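Hypothetical protein XAC2396 (Xanthomonas axonopodis pv. citri, PDB 2G3W) is of unknown function but adopts a compact fold built around a variation of the PD-(D/E)XK nuclease motif. Local coordinates at residues A[79-84]-A[96-101]. Numbering follows the deposited sequence.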
loop_
_atom_site.group_PDB
_atom_site.type_symbol
_atom_site.label_atom_id
_atom_site.label_comp_id
_atom_site.label_asym_id
_atom_site.label_seq_id
_atom_site.Cartn_x
_atom_site.Cartn_y
_atom_site.Cartn_z
ATOM N N ASP A 79 19.739 -7.452 -7.774
ATOM C CA ASP A 79 18.308 -7.520 -8.110
ATOM C C ASP A 79 17.456 -6.816 -7.067
ATOM O O ASP A 79 16.430 -6.187 -7.380
ATOM C CB ASP A 79 17.839 -8.982 -8.243
ATOM C CG ASP A 79 17.919 -9.489 -9.641
ATOM O OD1 ASP A 79 17.838 -8.652 -10.573
ATOM O OD2 ASP A 79 18.075 -10.730 -9.831
ATOM N N LEU A 80 17.883 -6.924 -5.820
ATOM C CA LEU A 80 17.145 -6.374 -4.711
ATOM C C LEU A 80 18.151 -5.866 -3.701
ATOM O O LEU A 80 19.074 -6.589 -3.334
ATOM C CB LEU A 80 16.267 -7.446 -4.054
ATOM C CG LEU A 80 15.337 -6.983 -2.910
ATOM C CD1 LEU A 80 14.194 -6.132 -3.425
ATOM C CD2 LEU A 80 14.811 -8.220 -2.176
ATOM N N TRP A 81 17.943 -4.634 -3.256
ATOM C CA TRP A 81 18.854 -3.926 -2.371
ATOM C C TRP A 81 18.015 -3.368 -1.259
ATOM O O TRP A 81 17.143 -2.549 -1.506
ATOM C CB TRP A 81 19.501 -2.780 -3.149
ATOM C CG TRP A 81 20.414 -1.844 -2.405
ATOM C CD1 TRP A 81 20.078 -0.961 -1.414
ATOM C CD2 TRP A 81 21.800 -1.650 -2.659
ATOM N NE1 TRP A 81 21.183 -0.247 -1.008
ATOM C CE2 TRP A 81 22.255 -0.652 -1.763
ATOM C CE3 TRP A 81 22.714 -2.232 -3.557
ATOM C CZ2 TRP A 81 23.587 -0.222 -1.730
ATOM C CZ3 TRP A 81 24.043 -1.805 -3.526
ATOM C CH2 TRP A 81 24.469 -0.809 -2.607
ATOM N N ILE A 82 18.260 -3.839 -0.029
ATOM C CA ILE A 82 17.457 -3.430 1.140
ATOM C C ILE A 82 18.278 -2.651 2.176
ATOM O O ILE A 82 19.288 -3.168 2.665
ATOM C CB ILE A 82 16.788 -4.679 1.831
ATOM C CG1 ILE A 82 16.027 -5.574 0.816
ATOM C CG2 ILE A 82 15.871 -4.205 2.990
ATOM C CD1 ILE A 82 15.568 -6.941 1.342
ATOM N N ASP A 83 17.871 -1.413 2.493
ATOM C CA ASP A 83 18.530 -0.586 3.505
ATOM C C ASP A 83 17.570 -0.307 4.660
ATOM O O ASP A 83 16.387 0.020 4.431
ATOM C CB ASP A 83 19.019 0.772 2.938
ATOM C CG ASP A 83 20.383 0.681 2.240
ATOM O OD1 ASP A 83 21.199 -0.173 2.582
ATOM O OD2 ASP A 83 20.624 1.440 1.302
ATOM N N LEU A 84 18.054 -0.464 5.892
ATOM C CA LEU A 84 17.187 -0.292 7.044
ATOM C C LEU A 84 17.359 1.120 7.517
ATOM O O LEU A 84 18.414 1.740 7.297
ATOM C CB LEU A 84 17.484 -1.278 8.189
ATOM C CG LEU A 84 17.681 -2.741 7.719
ATOM C CD1 LEU A 84 18.257 -3.570 8.854
ATOM C CD2 LEU A 84 16.395 -3.331 7.187
ATOM N N CYS A 96 18.543 3.086 -5.874
ATOM C CA CYS A 96 17.639 2.970 -7.022
ATOM C C CYS A 96 18.394 2.870 -8.339
ATOM O O CYS A 96 17.967 2.192 -9.304
ATOM C CB CYS A 96 16.645 4.132 -7.063
ATOM S SG CYS A 96 15.230 3.873 -5.946
ATOM N N ASN A 97 19.527 3.546 -8.384
ATOM C CA ASN A 97 20.335 3.549 -9.570
ATOM C C ASN A 97 21.134 2.257 -9.696
ATOM O O ASN A 97 21.414 1.825 -10.801
ATOM C CB ASN A 97 21.228 4.788 -9.568
ATOM C CG ASN A 97 21.982 4.961 -10.842
ATOM O OD1 ASN A 97 21.401 5.127 -11.910
ATOM N ND2 ASN A 97 23.299 4.937 -10.743
ATOM N N ARG A 98 21.440 1.610 -8.569
ATOM C CA ARG A 98 22.331 0.438 -8.570
ATOM C C ARG A 98 21.631 -0.924 -8.652
ATOM O O ARG A 98 22.268 -1.922 -8.978
ATOM C CB ARG A 98 23.247 0.464 -7.350
ATOM C CG ARG A 98 24.631 1.030 -7.629
ATOM C CD ARG A 98 25.700 -0.066 -7.675
ATOM N NE ARG A 98 25.929 -0.633 -6.349
ATOM C CZ ARG A 98 26.897 -0.253 -5.512
ATOM N NH1 ARG A 98 27.765 0.696 -5.857
ATOM N NH2 ARG A 98 27.004 -0.830 -4.322
ATOM N N SER A 99 20.331 -0.964 -8.367
ATOM C CA SER A 99 19.627 -2.236 -8.205
ATOM C C SER A 99 18.290 -2.187 -8.926
ATOM O O SER A 99 17.713 -1.110 -9.108
ATOM C CB SER A 99 19.489 -2.567 -6.686
ATOM O OG SER A 99 18.561 -3.617 -6.390
ATOM N N ARG A 100 17.814 -3.356 -9.347
ATOM C CA ARG A 100 16.542 -3.499 -10.055
ATOM C C ARG A 100 15.391 -2.979 -9.185
ATOM O O ARG A 100 14.523 -2.245 -9.663
ATOM C CB ARG A 100 16.319 -4.971 -10.436
ATOM C CG ARG A 100 15.246 -5.262 -11.508
ATOM C CD ARG A 100 14.839 -6.792 -11.544
ATOM N NE ARG A 100 14.670 -7.328 -10.178
ATOM C CZ ARG A 100 13.683 -6.998 -9.334
ATOM N NH1 ARG A 100 12.718 -6.160 -9.728
ATOM N NH2 ARG A 100 13.655 -7.514 -8.098
ATOM N N GLU A 101 15.403 -3.376 -7.918
ATOM C CA GLU A 101 14.465 -2.882 -6.922
ATOM C C GLU A 101 15.262 -2.455 -5.694
ATOM O O GLU A 101 16.173 -3.158 -5.282
ATOM C CB GLU A 101 13.436 -3.959 -6.526
ATOM C CG GLU A 101 12.357 -3.409 -5.508
ATOM C CD GLU A 101 11.286 -4.450 -5.077
ATOM O OE1 GLU A 101 10.814 -5.247 -5.905
ATOM O OE2 GLU A 101 10.888 -4.446 -3.893
#
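W81 meets the end of helix 89-98 with its six-membered ring. R98 NH2 lies near the ring plane, at the edge, 3.1 Å from W81 CH2. The guanidinium is turned 69° from the ring, so the two do not stack. R98 reaches this edge by bending at chi2 and chi3, and its NH2 takes its charge partner, D65, outside the contact. Across the indole, W81 NE1 donates almost in the ring plane to D83 OD2 (2.9 Å), which R91 also engages. Closer to the backbone, W81 CB packs against S99 CB at 3.5 Å. S99 OG, anti to its own N (chi1 166°), is carried to E101 O at 2.7 Å. E101 O also accepts W81 N at 3.1 Å, in its carbonyl plane, while the hydroxyl sits above that plane. E101 N in turn donates to D79 O (3.0 Å), completing the parallel pairing of L80 with E101. Their side chains run side by side, with L80 CD1 against the E101 carboxylate, which is paired with R130. R100 folds back over D79: its guanidinium places one face over D79 O, and R100 NE makes a long, weak salt bridge to D79 OD1 (3.5 Å). The contact thus closes a beta-alpha-beta unit where strand 101-106 begins. Two backbone bonds join the strands, S99 OG adds a local donor, and the NE1-D83 bond, with R98 at the ring's far edge, probably limits indole rotation.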